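Local coordinates for D-3-phosphoglycerate dehydrogenase-related protein (PDB 4S1V) that probably catalyses the NAD-dependent oxidation or reduction of a D-2-hydroxyacid or its 2-oxoacid, as a phosphoglycerate dehydrogenase relative with a Rossmann-type domain, at residues M252-Y265 against L277-G290. Sequence-based numbering, arbitrary orientation.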
# COMPACT_ATOMS: atom_id res chain seq x y z
N MET C 252 4.01 -12.11 -16.28
CA MET C 252 3.30 -11.61 -15.10
C MET C 252 3.45 -10.09 -14.93
O MET C 252 2.48 -9.40 -14.57
CB MET C 252 3.74 -12.37 -13.85
CG MET C 252 3.35 -13.84 -13.86
SD MET C 252 1.58 -14.10 -14.13
CE MET C 252 1.64 -15.40 -15.35
N GLN C 253 4.65 -9.58 -15.18
CA GLN C 253 4.89 -8.15 -15.09
C GLN C 253 4.01 -7.40 -16.08
O GLN C 253 3.43 -6.37 -15.75
CB GLN C 253 6.38 -7.82 -15.30
CG GLN C 253 6.65 -6.55 -16.12
CD GLN C 253 6.49 -5.30 -15.31
OE1 GLN C 253 6.12 -4.24 -15.83
NE2 GLN C 253 6.76 -5.40 -14.01
N ALA C 254 3.89 -7.95 -17.29
CA ALA C 254 3.10 -7.35 -18.37
C ALA C 254 1.58 -7.41 -18.15
O ALA C 254 0.82 -6.64 -18.76
CB ALA C 254 3.46 -8.01 -19.70
N ASN C 255 1.13 -8.32 -17.29
CA ASN C 255 -0.30 -8.59 -17.14
C ASN C 255 -0.75 -8.65 -15.68
O ASN C 255 -0.90 -9.74 -15.13
CB ASN C 255 -0.67 -9.87 -17.89
CG ASN C 255 -0.37 -9.78 -19.37
OD1 ASN C 255 -1.18 -9.28 -20.15
ND2 ASN C 255 0.80 -10.25 -19.77
N PRO C 256 -0.95 -7.48 -15.04
CA PRO C 256 -1.30 -7.44 -13.62
C PRO C 256 -2.66 -8.06 -13.27
O PRO C 256 -2.93 -8.33 -12.11
CB PRO C 256 -1.29 -5.94 -13.29
CG PRO C 256 -1.45 -5.25 -14.60
CD PRO C 256 -0.77 -6.13 -15.61
N MET C 257 -3.50 -8.31 -14.27
CA MET C 257 -4.77 -8.99 -14.02
C MET C 257 -4.61 -10.50 -13.96
O MET C 257 -5.47 -11.19 -13.41
CB MET C 257 -5.84 -8.57 -15.02
CG MET C 257 -6.93 -7.68 -14.42
SD MET C 257 -6.40 -6.08 -13.76
CE MET C 257 -6.18 -6.43 -12.01
N ARG C 258 -3.52 -11.01 -14.52
CA ARG C 258 -3.17 -12.42 -14.39
C ARG C 258 -2.46 -12.67 -13.07
O ARG C 258 -1.90 -11.75 -12.46
CB ARG C 258 -2.24 -12.83 -15.53
CG ARG C 258 -2.95 -13.02 -16.86
CD ARG C 258 -1.98 -13.48 -17.92
NE ARG C 258 -1.34 -14.75 -17.56
CZ ARG C 258 -0.83 -15.59 -18.44
NH1 ARG C 258 -0.89 -15.31 -19.74
NH2 ARG C 258 -0.26 -16.72 -18.04
N GLN C 259 -2.45 -13.92 -12.64
CA GLN C 259 -1.81 -14.30 -11.39
C GLN C 259 -0.90 -15.53 -11.54
O GLN C 259 -1.03 -16.31 -12.48
CB GLN C 259 -2.87 -14.56 -10.32
CG GLN C 259 -3.41 -13.30 -9.68
CD GLN C 259 -4.43 -13.60 -8.60
OE1 GLN C 259 -5.55 -13.10 -8.64
NE2 GLN C 259 -4.05 -14.42 -7.62
N ALA C 260 0.02 -15.67 -10.59
CA ALA C 260 0.87 -16.85 -10.54
C ALA C 260 1.15 -17.19 -9.08
O ALA C 260 1.03 -16.34 -8.20
CB ALA C 260 2.16 -16.63 -11.31
N ALA C 261 1.48 -18.46 -8.84
CA ALA C 261 1.93 -18.90 -7.54
C ALA C 261 3.07 -19.89 -7.77
O ALA C 261 2.92 -20.83 -8.55
CB ALA C 261 0.78 -19.56 -6.78
N VAL C 262 4.22 -19.64 -7.14
CA VAL C 262 5.39 -20.51 -7.30
C VAL C 262 6.01 -20.91 -5.97
O VAL C 262 6.02 -20.14 -5.01
CB VAL C 262 6.46 -19.89 -8.24
CG1 VAL C 262 5.95 -19.85 -9.67
CG2 VAL C 262 6.89 -18.51 -7.78
N ASP C 263 6.54 -22.13 -5.92
CA ASP C 263 7.22 -22.67 -4.75
C ASP C 263 8.70 -22.82 -5.05
O ASP C 263 9.52 -23.07 -4.16
CB ASP C 263 6.62 -24.05 -4.40
CG ASP C 263 6.92 -24.49 -2.97
OD1 ASP C 263 6.89 -23.64 -2.06
OD2 ASP C 263 7.19 -25.69 -2.74
N VAL C 264 9.03 -22.66 -6.33
CA VAL C 264 10.31 -23.09 -6.88
C VAL C 264 10.88 -22.03 -7.83
O VAL C 264 10.14 -21.26 -8.43
CB VAL C 264 10.17 -24.45 -7.60
CG1 VAL C 264 9.91 -25.56 -6.58
CG2 VAL C 264 9.06 -24.41 -8.63
N TYR C 265 12.21 -22.01 -7.94
CA TYR C 265 12.94 -20.93 -8.63
C TYR C 265 14.20 -21.47 -9.29
O TYR C 265 14.70 -22.54 -8.92
CB TYR C 265 13.31 -19.81 -7.64
CG TYR C 265 12.16 -19.40 -6.73
CD1 TYR C 265 11.92 -20.09 -5.54
CD2 TYR C 265 11.28 -18.37 -7.08
CE1 TYR C 265 10.87 -19.75 -4.72
CE2 TYR C 265 10.22 -18.02 -6.26
CZ TYR C 265 10.03 -18.72 -5.08
OH TYR C 265 9.00 -18.40 -4.25
N LEU C 277 10.80 -12.38 -9.81
CA LEU C 277 9.45 -12.76 -9.40
C LEU C 277 9.04 -12.24 -8.02
O LEU C 277 7.85 -12.05 -7.77
CB LEU C 277 9.24 -14.28 -9.46
CG LEU C 277 9.10 -14.97 -10.81
CD1 LEU C 277 9.01 -16.48 -10.61
CD2 LEU C 277 7.88 -14.46 -11.56
N LEU C 278 10.01 -11.98 -7.15
CA LEU C 278 9.75 -11.48 -5.80
C LEU C 278 9.27 -10.03 -5.74
O LEU C 278 8.89 -9.54 -4.68
CB LEU C 278 10.98 -11.67 -4.91
CG LEU C 278 11.18 -13.11 -4.39
CD1 LEU C 278 12.55 -13.32 -3.77
CD2 LEU C 278 10.10 -13.45 -3.38
N SER C 279 9.28 -9.34 -6.87
CA SER C 279 8.85 -7.94 -6.92
C SER C 279 7.51 -7.71 -7.62
O SER C 279 7.21 -6.58 -8.00
CB SER C 279 9.93 -7.07 -7.58
OG SER C 279 11.15 -7.16 -6.86
N LEU C 280 6.70 -8.75 -7.77
CA LEU C 280 5.39 -8.60 -8.41
C LEU C 280 4.25 -8.89 -7.44
O LEU C 280 4.20 -9.98 -6.86
CB LEU C 280 5.27 -9.49 -9.66
CG LEU C 280 6.20 -9.22 -10.84
CD1 LEU C 280 5.93 -10.24 -11.93
CD2 LEU C 280 6.03 -7.81 -11.40
N PRO C 281 3.34 -7.92 -7.24
CA PRO C 281 2.18 -8.18 -6.38
C PRO C 281 1.30 -9.33 -6.87
O PRO C 281 0.65 -9.98 -6.05
CB PRO C 281 1.40 -6.86 -6.42
CG PRO C 281 1.89 -6.15 -7.64
CD PRO C 281 3.33 -6.54 -7.77
N ASN C 282 1.30 -9.58 -8.18
CA ASN C 282 0.46 -10.64 -8.75
C ASN C 282 1.08 -12.05 -8.79
O ASN C 282 0.50 -12.97 -9.38
CB ASN C 282 -0.08 -10.23 -10.14
CG ASN C 282 1.03 -10.03 -11.17
OD1 ASN C 282 2.17 -9.75 -10.83
ND2 ASN C 282 0.67 -10.17 -12.45
N VAL C 283 2.25 -12.21 -8.18
CA VAL C 283 2.86 -13.54 -8.04
C VAL C 283 3.04 -13.88 -6.56
O VAL C 283 3.71 -13.16 -5.82
CB VAL C 283 4.22 -13.65 -8.77
CG1 VAL C 283 4.86 -15.02 -8.55
CG2 VAL C 283 4.05 -13.38 -10.26
N LEU C 284 2.42 -14.97 -6.13
CA LEU C 284 2.64 -15.48 -4.80
C LEU C 284 3.92 -16.32 -4.83
O LEU C 284 4.04 -17.24 -5.64
CB LEU C 284 1.43 -16.30 -4.32
CG LEU C 284 1.41 -16.80 -2.87
CD1 LEU C 284 -0.01 -16.95 -2.35
CD2 LEU C 284 2.17 -18.12 -2.70
N CYS C 285 4.87 -15.96 -3.98
CA CYS C 285 6.17 -16.64 -3.92
C CYS C 285 6.38 -17.30 -2.56
O CYS C 285 6.42 -16.61 -1.53
CB CYS C 285 7.32 -15.65 -4.18
SG CYS C 285 7.34 -14.87 -5.81
N ALA C 286 6.52 -18.62 -2.55
CA ALA C 286 6.80 -19.37 -1.32
C ALA C 286 8.19 -19.99 -1.41
O ALA C 286 8.64 -20.33 -2.51
CB ALA C 286 5.74 -20.44 -1.10
N PRO C 287 8.88 -20.16 -0.26
CA PRO C 287 10.26 -20.63 -0.23
C PRO C 287 10.45 -22.17 -0.25
O PRO C 287 10.91 -22.76 0.73
CB PRO C 287 10.80 -20.04 1.08
CG PRO C 287 9.60 -20.00 1.98
CD PRO C 287 8.41 -19.76 1.09
N HIS C 288 10.11 -22.77 -1.38
CA HIS C 288 10.18 -24.23 -1.58
C HIS C 288 9.66 -25.01 -0.40
O HIS C 288 10.37 -25.83 0.18
CB HIS C 288 11.57 -24.68 -2.02
CG HIS C 288 11.55 -25.95 -2.86
ND1 HIS C 288 12.51 -26.24 -3.75
CD2 HIS C 288 10.64 -27.01 -2.91
CE1 HIS C 288 12.24 -27.42 -4.34
NE2 HIS C 288 11.09 -27.89 -3.83
N LEU C 289 8.40 -24.77 -0.06
CA LEU C 289 7.78 -25.39 1.11
C LEU C 289 7.17 -26.78 0.89
O LEU C 289 6.95 -27.51 1.85
CB LEU C 289 6.71 -24.46 1.69
CG LEU C 289 7.18 -23.11 2.22
CD1 LEU C 289 5.97 -22.26 2.61
CD2 LEU C 289 8.11 -23.30 3.41
N GLY C 290 6.89 -27.14 -0.37
CA GLY C 290 6.20 -28.41 -0.69
C GLY C 290 6.51 -29.53 0.30
O GLY C 290 5.61 -30.03 0.99
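D263 clasps the turn after strand 283-285 with both carboxylate oxygens: OD1 accepts from L289 N at 2.7 Å and OD2 from G290 N at 2.8 Å, each donor on the syn side and somewhat out of the carboxylate plane. With CG swung opposite the backbone N (chi1 -162°), the group lies against this loop. Beside it, V264 CG1 sits over the centre of the H288 ring, a CH-pi contact 3.7 Å from the centroid; H288 ND1 is hydrogen-bonded to E268 OE1, consistent with the His-Glu pair of D-2-hydroxyacid dehydrogenases. The Y265 hydroxyl donates to A286 O at 2.6 Å, the acceptor lying in the ring plane at its edge but the hydroxyl well above the carbonyl plane.

Strands 259-262 and 283-285 run parallel at the edge of the Rossmann sheet, laddered from A260 N to A286 N. On one face V262 CG2 packs on L277 and V283, backed by L248; on the other A261 meets L284, covered by helix 104-119. At the far end N282, its CG held between backbone N and carbonyl carbon (chi1 63°), turns ND2 to M252 O (2.9 Å, nearly straight at 167°) and R258 O (3.0 Å), tying the end of helix 247-254 to the sheet. Q253 lies on L280, and its NE2 hydrogen-bonds to N12 of a neighbouring subunit.

The fit is close at D263 and N282 and looser around exposed P256, which adds little surface. Gripped by consecutive backbone N-H groups, the D263 carboxylate is fixed in rotation and holds the loop that carries H288.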